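Local structure of abietadiene synthase, chloroplastic (Abies grandis, 3S9V) at residues A63-V68 against S234-F239; R104-L109 against P156-E161; T114-R119 against K163-D168. The protein is a mainly helical plant terpene synthase of the chloroplast that carries an N-terminal terpene synthase domain and a metal-binding domain of the same family. All blocks are in the same frame, centred on the assembly; numbering follows the deposited sequence.

From the N terminus, the chain first lays down 63-68, in the loop between helices 56-62 and 77-85, then 104-109 on helix 101-117 and 114-119 at its end. Helix 151-164 and its end bring back 156-161 and 163-168, closing contacts 2 and 3, whose loops cross. Contact 1 closes last, when 234-239 reaches 63-68, and both others nest inside it. Centres lie about 11 Å apart for contacts 2 and 3, about 17 Å from contact 1 to each. Arg-64 NH1 salt-bridges Glu-161 OE1 (2.7 Å) between contacts 1 and 2; Trp-118 NE1 probably hydrogen-bonds Ala-63 O between contacts 1 and 3. Helices 101-117 and 151-164 are thus tied twice, and the 63-68 loop to helix 232-242.

Contact 1 of 3, residues A63-V68 against S234-F239; sequences ARIPAV and STAAVF
Ile-65, in an interhelical loop, faces the helical turn 234-239, with its CA 7.0 Å from the CA of Ala-236, the closest such pair. Both branches of Ile-65 are used. With chi1 at -48°, CG2 stands anti to the backbone N while CG1 lies beside it, parting the branches toward different residues. CG2 comes to the edge of the Phe-239 ring, near the ring plane, and sits 3.5 Å from both CD2 and CE2 of Phe-239; the two side chains lie roughly perpendicular. CD1, at the far end of the other branch, rests on the methyl of Ala-236, 3.9 Å from its CB. Ala-236 and Phe-239 are three residues apart, so one isoleucine spans a turn of helix 232-242, in the terpene synthase N-terminal domain: plain packing of an irregular loop on a helix. The ring is carried outward by a CG anti to the backbone N (chi1 175°), which also puts its CZ within 4.4 Å of Val-68 CG2, a looser, oblique touch. No hydrogen bond passes between the segments. The backbone of the loop is held by hydrogen bonds of Ile-65 with His-75 and of Ala-67 with Asn-73. Around this packing, Ile-65 also leans on Leu-251 and Phe-239 on Cys-247, both of helix 245-258, while Ala-63 meets helix 77-85 and Arg-64 lies along helix 101-117.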
loop_
_atom_site.group_PDB
_atom_site.type_symbol
_atom_site.label_atom_id
_atom_site.label_comp_id
_atom_site.label_asym_id
_atom_site.label_seq_id
_atom_site.Cartn_x
_atom_site.Cartn_y
_atom_site.Cartn_z
ATOM N N ALA A 63 22.211 17.652 -26.567
ATOM C CA ALA A 63 22.660 18.849 -27.282
ATOM C C ALA A 63 24.052 18.711 -27.884
ATOM O O ALA A 63 24.445 19.497 -28.743
ATOM C CB ALA A 63 22.622 20.044 -26.350
ATOM N N ARG A 64 24.800 17.713 -27.434
ATOM C CA ARG A 64 26.140 17.495 -27.950
ATOM C C ARG A 64 26.166 16.833 -29.320
ATOM O O ARG A 64 27.101 17.047 -30.100
ATOM C CB ARG A 64 26.950 16.618 -27.001
ATOM C CG ARG A 64 27.383 17.267 -25.725
ATOM C CD ARG A 64 28.524 16.455 -25.162
ATOM N NE ARG A 64 28.813 16.765 -23.772
ATOM C CZ ARG A 64 29.842 16.248 -23.114
ATOM N NH1 ARG A 64 30.668 15.409 -23.733
ATOM N NH2 ARG A 64 30.038 16.555 -21.841
ATOM N N ILE A 65 25.160 16.018 -29.616
ATOM C CA ILE A 65 25.141 15.316 -30.894
ATOM C C ILE A 65 25.213 16.279 -32.080
ATOM O O ILE A 65 24.327 17.104 -32.277
ATOM C CB ILE A 65 23.879 14.453 -31.024
ATOM C CG1 ILE A 65 23.682 13.626 -29.750
ATOM C CG2 ILE A 65 24.008 13.517 -32.215
ATOM C CD1 ILE A 65 22.361 12.892 -29.710
ATOM N N PRO A 66 26.286 16.183 -32.886
ATOM C CA PRO A 66 26.498 17.036 -34.067
ATOM C C PRO A 66 25.523 16.698 -35.205
ATOM O O PRO A 66 25.134 15.546 -35.366
ATOM C CB PRO A 66 27.944 16.735 -34.444
ATOM C CG PRO A 66 28.049 15.270 -34.103
ATOM C CD PRO A 66 27.375 15.200 -32.747
ATOM N N ALA A 67 25.131 17.706 -35.980
ATOM C CA ALA A 67 24.206 17.520 -37.096
ATOM C C ALA A 67 24.589 16.320 -37.951
ATOM O O ALA A 67 25.746 16.180 -38.359
ATOM C CB ALA A 67 24.175 18.769 -37.954
ATOM N N VAL A 68 23.615 15.459 -38.228
ATOM C CA VAL A 68 23.868 14.267 -39.029
ATOM C C VAL A 68 24.338 14.570 -40.453
ATOM O O VAL A 68 25.040 13.766 -41.055
ATOM C CB VAL A 68 22.617 13.360 -39.097
ATOM C CG1 VAL A 68 22.843 12.224 -40.077
ATOM C CG2 VAL A 68 22.327 12.785 -37.724
ATOM N N SER A 234 22.747 8.558 -21.794
ATOM C CA SER A 234 23.440 7.309 -22.068
ATOM C C SER A 234 23.264 6.929 -23.534
ATOM O O SER A 234 24.200 6.495 -24.198
ATOM C CB SER A 234 22.890 6.204 -21.162
ATOM O OG SER A 234 23.806 5.129 -21.057
ATOM N N THR A 235 22.048 7.101 -24.036
ATOM C CA THR A 235 21.740 6.784 -25.422
ATOM C C THR A 235 22.437 7.751 -26.371
ATOM O O THR A 235 22.885 7.358 -27.447
ATOM C CB THR A 235 20.235 6.857 -25.667
ATOM O OG1 THR A 235 19.574 5.927 -24.803
ATOM C CG2 THR A 235 19.913 6.521 -27.123
ATOM N N ALA A 236 22.522 9.016 -25.965
ATOM C CA ALA A 236 23.175 10.042 -26.775
ATOM C C ALA A 236 24.654 9.705 -26.929
ATOM O O ALA A 236 25.214 9.794 -28.021
ATOM C CB ALA A 236 23.011 11.413 -26.119
ATOM N N ALA A 237 25.282 9.315 -25.827
ATOM C CA ALA A 237 26.690 8.950 -25.842
ATOM C C ALA A 237 26.897 7.754 -26.763
ATOM O O ALA A 237 27.794 7.766 -27.600
ATOM C CB ALA A 237 27.155 8.609 -24.440
ATOM N N VAL A 238 26.069 6.723 -26.617
ATOM C CA VAL A 238 26.209 5.543 -27.474
ATOM C C VAL A 238 26.060 5.923 -28.947
ATOM O O VAL A 238 26.774 5.402 -29.798
ATOM C CB VAL A 238 25.146 4.452 -27.171
ATOM C CG1 VAL A 238 25.284 3.307 -28.176
ATOM C CG2 VAL A 238 25.303 3.935 -25.757
ATOM N N PHE A 239 25.126 6.822 -29.251
ATOM C CA PHE A 239 24.913 7.227 -30.634
ATOM C C PHE A 239 26.128 7.922 -31.201
ATOM O O PHE A 239 26.515 7.673 -32.341
ATOM C CB PHE A 239 23.722 8.173 -30.776
ATOM C CG PHE A 239 23.553 8.703 -32.172
ATOM C CD1 PHE A 239 22.997 7.907 -33.166
ATOM C CD2 PHE A 239 24.002 9.981 -32.507
ATOM C CE1 PHE A 239 22.892 8.370 -34.476
ATOM C CE2 PHE A 239 23.902 10.455 -33.813
ATOM C CZ PHE A 239 23.345 9.646 -34.801
#

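Contact 2 of 3, residues R104-L109 against P156-E161; sequences RILATL and PAMLKE
Leu-109 and Met-158 meet where helices 101-117 and 151-164 pack side by side, their CA atoms 7.3 Å apart. The segment axes approach to 10.5 Å with N-to-C directions 37° apart, so the helices run roughly the same way, an arrangement consistent with like-directed neighbours in an alpha-barrel of helical hairpins. Along 156-161, Pro-156 comes first: its N lacks a bond to the preceding turn, the helix is kinked there, its CB is directed away from helix 101-117, and the ring touches Ile-179 and Arg-183 of helix 174-187. Met-158 carries this segment's largest share. Its CB lies 3.7 Å from Leu-109 CD2, and the two side chains run antiparallel alongside one another. Farther out, the thioether chain bends at chi3 (-62°) and brings the terminal CE to Leu-106, 3.8 Å from its CD1 and 3.6 Å from its carbonyl O. There the methionine lies nearly square to the leucine side chain. Tyr-57 of helix 56-62 touches both Leu-106 and Met-158, adding a third wall. At Leu-159 the same Leu-109 CD2 is met again, 4.1 Å from Leu-159 CD2 and 3.9 Å from Leu-159 N, so that one methyl wedges between successive residues of the helix. Leu-159 continues onto Phe-132 and Ile-180 of the flanking helices. At Glu-161 the segment closes against Trp-61 of helix 56-62, which Met-158 touches as well. All four touching residues are buried and no hydrogen bond crosses, so the contact probably depends on apolar burial and close packing, with no directed polar bond of its own.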
loop_
_atom_site.group_PDB
_atom_site.type_symbol
_atom_site.label_atom_id
_atom_site.label_comp_id
_atom_site.label_asym_id
_atom_site.label_seq_id
_atom_site.Cartn_x
_atom_site.Cartn_y
_atom_site.Cartn_z
ATOM N N ARG A 104 23.049 20.075 -8.970
ATOM C CA ARG A 104 23.485 21.330 -9.575
ATOM C C ARG A 104 24.880 21.300 -10.197
ATOM O O ARG A 104 25.057 21.769 -11.319
ATOM C CB ARG A 104 23.403 22.471 -8.555
ATOM C CG ARG A 104 21.993 22.745 -8.035
ATOM C CD ARG A 104 21.012 23.007 -9.180
ATOM N NE ARG A 104 19.660 23.224 -8.677
ATOM C CZ ARG A 104 19.281 24.298 -7.989
ATOM N NH1 ARG A 104 20.151 25.266 -7.723
ATOM N NH2 ARG A 104 18.035 24.401 -7.550
ATOM N N ILE A 105 25.873 20.762 -9.492
ATOM C CA ILE A 105 27.218 20.718 -10.065
ATOM C C ILE A 105 27.306 19.747 -11.233
ATOM O O ILE A 105 28.113 19.940 -12.140
ATOM C CB ILE A 105 28.299 20.328 -9.027
ATOM C CG1 ILE A 105 27.981 18.970 -8.410
ATOM C CG2 ILE A 105 28.399 21.397 -7.962
ATOM C CD1 ILE A 105 29.064 18.461 -7.491
ATOM N N LEU A 106 26.480 18.701 -11.212
ATOM C CA LEU A 106 26.459 17.717 -12.294
ATOM C C LEU A 106 25.910 18.382 -13.549
ATOM O O LEU A 106 26.520 18.331 -14.615
ATOM C CB LEU A 106 25.562 16.530 -11.930
ATOM C CG LEU A 106 25.366 15.483 -13.030
ATOM C CD1 LEU A 106 26.636 14.661 -13.149
ATOM C CD2 LEU A 106 24.184 14.573 -12.702
ATOM N N ALA A 107 24.753 19.016 -13.407
ATOM C CA ALA A 107 24.115 19.690 -14.532
ATOM C C ALA A 107 24.930 20.874 -15.055
ATOM O O ALA A 107 25.026 21.072 -16.266
ATOM C CB ALA A 107 22.709 20.162 -14.134
ATOM N N THR A 108 25.510 21.659 -14.151
ATOM C CA THR A 108 26.284 22.827 -14.565
ATOM C C THR A 108 27.509 22.404 -15.365
ATOM O O THR A 108 27.786 22.944 -16.433
ATOM C CB THR A 108 26.739 23.681 -13.349
ATOM O OG1 THR A 108 25.600 24.037 -12.550
ATOM C CG2 THR A 108 27.410 24.959 -13.829
ATOM N N LEU A 109 28.246 21.428 -14.852
ATOM C CA LEU A 109 29.427 20.960 -15.558
ATOM C C LEU A 109 29.009 20.482 -16.950
ATOM O O LEU A 109 29.600 20.879 -17.951
ATOM C CB LEU A 109 30.088 19.821 -14.777
ATOM C CG LEU A 109 31.355 19.229 -15.389
ATOM C CD1 LEU A 109 32.354 20.338 -15.678
ATOM C CD2 LEU A 109 31.947 18.205 -14.442
ATOM N N PRO A 156 33.066 12.407 -12.564
ATOM C CA PRO A 156 34.506 12.531 -12.819
ATOM C C PRO A 156 34.853 12.412 -14.302
ATOM O O PRO A 156 35.817 13.019 -14.778
ATOM C CB PRO A 156 35.106 11.406 -11.985
ATOM C CG PRO A 156 34.114 11.242 -10.868
ATOM C CD PRO A 156 32.797 11.334 -11.594
ATOM N N ALA A 157 34.057 11.640 -15.032
ATOM C CA ALA A 157 34.284 11.469 -16.457
ATOM C C ALA A 157 34.236 12.822 -17.159
ATOM O O ALA A 157 35.023 13.077 -18.065
ATOM C CB ALA A 157 33.244 10.533 -17.048
ATOM N N MET A 158 33.316 13.687 -16.743
ATOM C CA MET A 158 33.206 15.013 -17.345
ATOM C C MET A 158 34.304 15.930 -16.807
ATOM O O MET A 158 34.746 16.844 -17.507
ATOM C CB MET A 158 31.829 15.635 -17.075
ATOM C CG MET A 158 30.663 14.976 -17.824
ATOM S SD MET A 158 29.133 15.971 -17.772
ATOM C CE MET A 158 28.833 15.993 -15.997
ATOM N N LEU A 159 34.741 15.695 -15.567
ATOM C CA LEU A 159 35.820 16.503 -14.992
ATOM C C LEU A 159 37.040 16.372 -15.896
ATOM O O LEU A 159 37.726 17.358 -16.178
ATOM C CB LEU A 159 36.193 16.026 -13.578
ATOM C CG LEU A 159 35.361 16.556 -12.405
ATOM C CD1 LEU A 159 35.873 15.973 -11.091
ATOM C CD2 LEU A 159 35.435 18.070 -12.375
ATOM N N LYS A 160 37.302 15.147 -16.348
ATOM C CA LYS A 160 38.430 14.876 -17.237
ATOM C C LYS A 160 38.227 15.546 -18.593
ATOM O O LYS A 160 39.181 16.051 -19.182
ATOM C CB LYS A 160 38.619 13.364 -17.411
ATOM C CG LYS A 160 38.932 12.658 -16.099
ATOM C CD LYS A 160 39.007 11.145 -16.238
ATOM C CE LYS A 160 40.223 10.709 -17.025
ATOM N NZ LYS A 160 40.390 9.230 -16.988
ATOM N N GLU A 161 36.987 15.566 -19.085
ATOM C CA GLU A 161 36.708 16.207 -20.368
ATOM C C GLU A 161 37.046 17.683 -20.222
ATOM O O GLU A 161 37.783 18.249 -21.023
ATOM C CB GLU A 161 35.228 16.110 -20.755
ATOM C CG GLU A 161 34.634 14.714 -20.918
ATOM C CD GLU A 161 33.251 14.766 -21.575
ATOM O OE1 GLU A 161 33.190 14.964 -22.811
ATOM O OE2 GLU A 161 32.231 14.627 -20.859
#

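Contact 3 of 3, residues T114-R119 against K163-D168; sequences TLTLWR and KILGLD
Leu-117 and Leu-165 meet where two helices finish, and each helix ends in a Schellman motif. Gly-166, with phi 75°, follows helix 151-164, its N bonded to Lys-163 O at 2.8 Å; Arg-119, also at positive phi, is the C-prime residue after helix 101-117, with its N bonded to Thr-116 O. The closest CA atoms across the contact, those of Thr-116 and Leu-165, are 8.6 Å apart, so the side chains bridge the gap. Apolar packing is led by Leu-117 CD2 and Leu-165 CD1, which lie 3.8 Å apart, one leucine set crosswise to the other. The same Leu-165 CD1 is 4.4 Å from Thr-116 CG2, a methyl placed anti to the backbone N by chi1 -66°. On the other branch of the threonine, OG1 comes within 3.8 Å of Leu-167 CD2, the two side chains passing alongside with opposed directions. That approach is a packing contact: the hydroxyl's polar partner is Ile-112 O, one turn back in its own helix. Leu-167 extends the apolar patch onto Ile-112 and Ile-113, and Thr-116 onto Val-125 of helix 122-136. Together these contacts join the ends of helices 101-117 and 151-164 at the protein surface. Charged and flat groups lie beyond this patch. Arg-119 forms a salt bridge with Asp-72 through NH2, and its guanidinium folds back over the end of the helix, with Leu-117 O 3.2 Å above its plane, offset toward the rim, and Trp-118 CE3 at its edge, in that plane.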
loop_
_atom_site.group_PDB
_atom_site.type_symbol
_atom_site.label_atom_id
_atom_site.label_comp_id
_atom_site.label_asym_id
_atom_site.label_seq_id
_atom_site.Cartn_x
_atom_site.Cartn_y
_atom_site.Cartn_z
ATOM N N THR A 114 28.987 21.491 -22.960
ATOM C CA THR A 114 28.223 21.534 -24.206
ATOM C C THR A 114 28.203 22.920 -24.861
ATOM O O THR A 114 28.331 23.034 -26.080
ATOM C CB THR A 114 26.770 21.068 -23.978
ATOM O OG1 THR A 114 26.779 19.743 -23.434
ATOM C CG2 THR A 114 25.993 21.065 -25.289
ATOM N N LEU A 115 28.028 23.971 -24.068
ATOM C CA LEU A 115 28.028 25.311 -24.641
ATOM C C LEU A 115 29.436 25.639 -25.164
ATOM O O LEU A 115 29.591 26.288 -26.205
ATOM C CB LEU A 115 27.586 26.345 -23.602
ATOM C CG LEU A 115 26.159 26.172 -23.078
ATOM C CD1 LEU A 115 25.834 27.301 -22.119
ATOM C CD2 LEU A 115 25.180 26.164 -24.238
ATOM N N THR A 116 30.457 25.185 -24.444
ATOM C CA THR A 116 31.828 25.413 -24.858
ATOM C C THR A 116 32.068 24.714 -26.201
ATOM O O THR A 116 32.692 25.273 -27.100
ATOM C CB THR A 116 32.841 24.857 -23.813
ATOM O OG1 THR A 116 32.742 25.604 -22.593
ATOM C CG2 THR A 116 34.263 24.963 -24.338
ATOM N N LEU A 117 31.567 23.490 -26.335
ATOM C CA LEU A 117 31.749 22.730 -27.565
ATOM C C LEU A 117 31.066 23.412 -28.748
ATOM O O LEU A 117 31.510 23.284 -29.884
ATOM C CB LEU A 117 31.208 21.302 -27.401
ATOM C CG LEU A 117 31.907 20.374 -26.394
ATOM C CD1 LEU A 117 31.201 19.022 -26.364
ATOM C CD2 LEU A 117 33.370 20.184 -26.774
ATOM N N TRP A 118 29.986 24.136 -28.489
ATOM C CA TRP A 118 29.295 24.813 -29.578
ATOM C C TRP A 118 29.697 26.281 -29.689
ATOM O O TRP A 118 29.095 27.052 -30.444
ATOM C CB TRP A 118 27.779 24.658 -29.411
ATOM C CG TRP A 118 27.336 23.257 -29.702
ATOM C CD1 TRP A 118 26.696 22.405 -28.853
ATOM C CD2 TRP A 118 27.564 22.521 -30.914
ATOM N NE1 TRP A 118 26.516 21.183 -29.454
ATOM C CE2 TRP A 118 27.039 21.227 -30.720
ATOM C CE3 TRP A 118 28.165 22.832 -32.144
ATOM C CZ2 TRP A 118 27.095 20.235 -31.716
ATOM C CZ3 TRP A 118 28.222 21.844 -33.138
ATOM C CH2 TRP A 118 27.689 20.563 -32.914
ATOM N N ARG A 119 30.725 26.651 -28.931
ATOM C CA ARG A 119 31.257 28.008 -28.940
ATOM C C ARG A 119 30.140 29.020 -28.772
ATOM O O ARG A 119 30.121 30.053 -29.437
ATOM C CB ARG A 119 31.987 28.252 -30.264
ATOM C CG ARG A 119 32.898 27.098 -30.674
ATOM C CD ARG A 119 33.210 27.138 -32.162
ATOM N NE ARG A 119 33.181 25.806 -32.767
ATOM C CZ ARG A 119 32.099 25.035 -32.839
ATOM N NH1 ARG A 119 30.944 25.453 -32.343
ATOM N NH2 ARG A 119 32.168 23.841 -33.410
ATOM N N LYS A 163 38.946 19.251 -18.180
ATOM C CA LYS A 163 40.373 19.496 -18.072
ATOM C C LYS A 163 40.999 19.530 -19.469
ATOM O O LYS A 163 41.755 20.448 -19.789
ATOM C CB LYS A 163 41.031 18.410 -17.211
ATOM C CG LYS A 163 42.465 18.720 -16.807
ATOM C CD LYS A 163 42.952 17.779 -15.712
ATOM C CE LYS A 163 44.341 18.186 -15.215
ATOM N NZ LYS A 163 44.837 17.342 -14.083
ATOM N N ILE A 164 40.676 18.539 -20.299
ATOM C CA ILE A 164 41.210 18.482 -21.660
ATOM C C ILE A 164 40.822 19.732 -22.455
ATOM O O ILE A 164 41.591 20.203 -23.288
ATOM C CB ILE A 164 40.693 17.231 -22.422
ATOM C CG1 ILE A 164 41.175 15.951 -21.730
ATOM C CG2 ILE A 164 41.172 17.260 -23.871
ATOM C CD1 ILE A 164 42.674 15.740 -21.770
ATOM N N LEU A 165 39.628 20.266 -22.201
ATOM C CA LEU A 165 39.162 21.463 -22.897
ATOM C C LEU A 165 39.719 22.731 -22.263
ATOM O O LEU A 165 39.435 23.844 -22.719
ATOM C CB LEU A 165 37.633 21.535 -22.896
ATOM C CG LEU A 165 36.851 20.544 -23.760
ATOM C CD1 LEU A 165 35.351 20.772 -23.576
ATOM C CD2 LEU A 165 37.245 20.725 -25.221
ATOM N N GLY A 166 40.490 22.566 -21.196
ATOM C CA GLY A 166 41.082 23.718 -20.538
ATOM C C GLY A 166 40.178 24.597 -19.689
ATOM O O GLY A 166 40.520 25.748 -19.423
ATOM N N LEU A 167 39.036 24.080 -19.254
ATOM C CA LEU A 167 38.137 24.872 -18.422
ATOM C C LEU A 167 38.771 25.158 -17.056
ATOM O O LEU A 167 39.370 24.274 -16.434
ATOM C CB LEU A 167 36.806 24.142 -18.240
ATOM C CG LEU A 167 35.980 23.926 -19.509
ATOM C CD1 LEU A 167 34.689 23.218 -19.144
ATOM C CD2 LEU A 167 35.681 25.264 -20.174
ATOM N N ASP A 168 38.628 26.395 -16.593
ATOM C CA ASP A 168 39.204 26.820 -15.322
ATOM C C ASP A 168 38.396 26.377 -14.105
ATOM O O ASP A 168 37.541 27.108 -13.610
ATOM C CB ASP A 168 39.368 28.344 -15.326
ATOM C CG ASP A 168 40.075 28.865 -14.088
ATOM O OD1 ASP A 168 41.047 28.222 -13.641
ATOM O OD2 ASP A 168 39.663 29.926 -13.571
#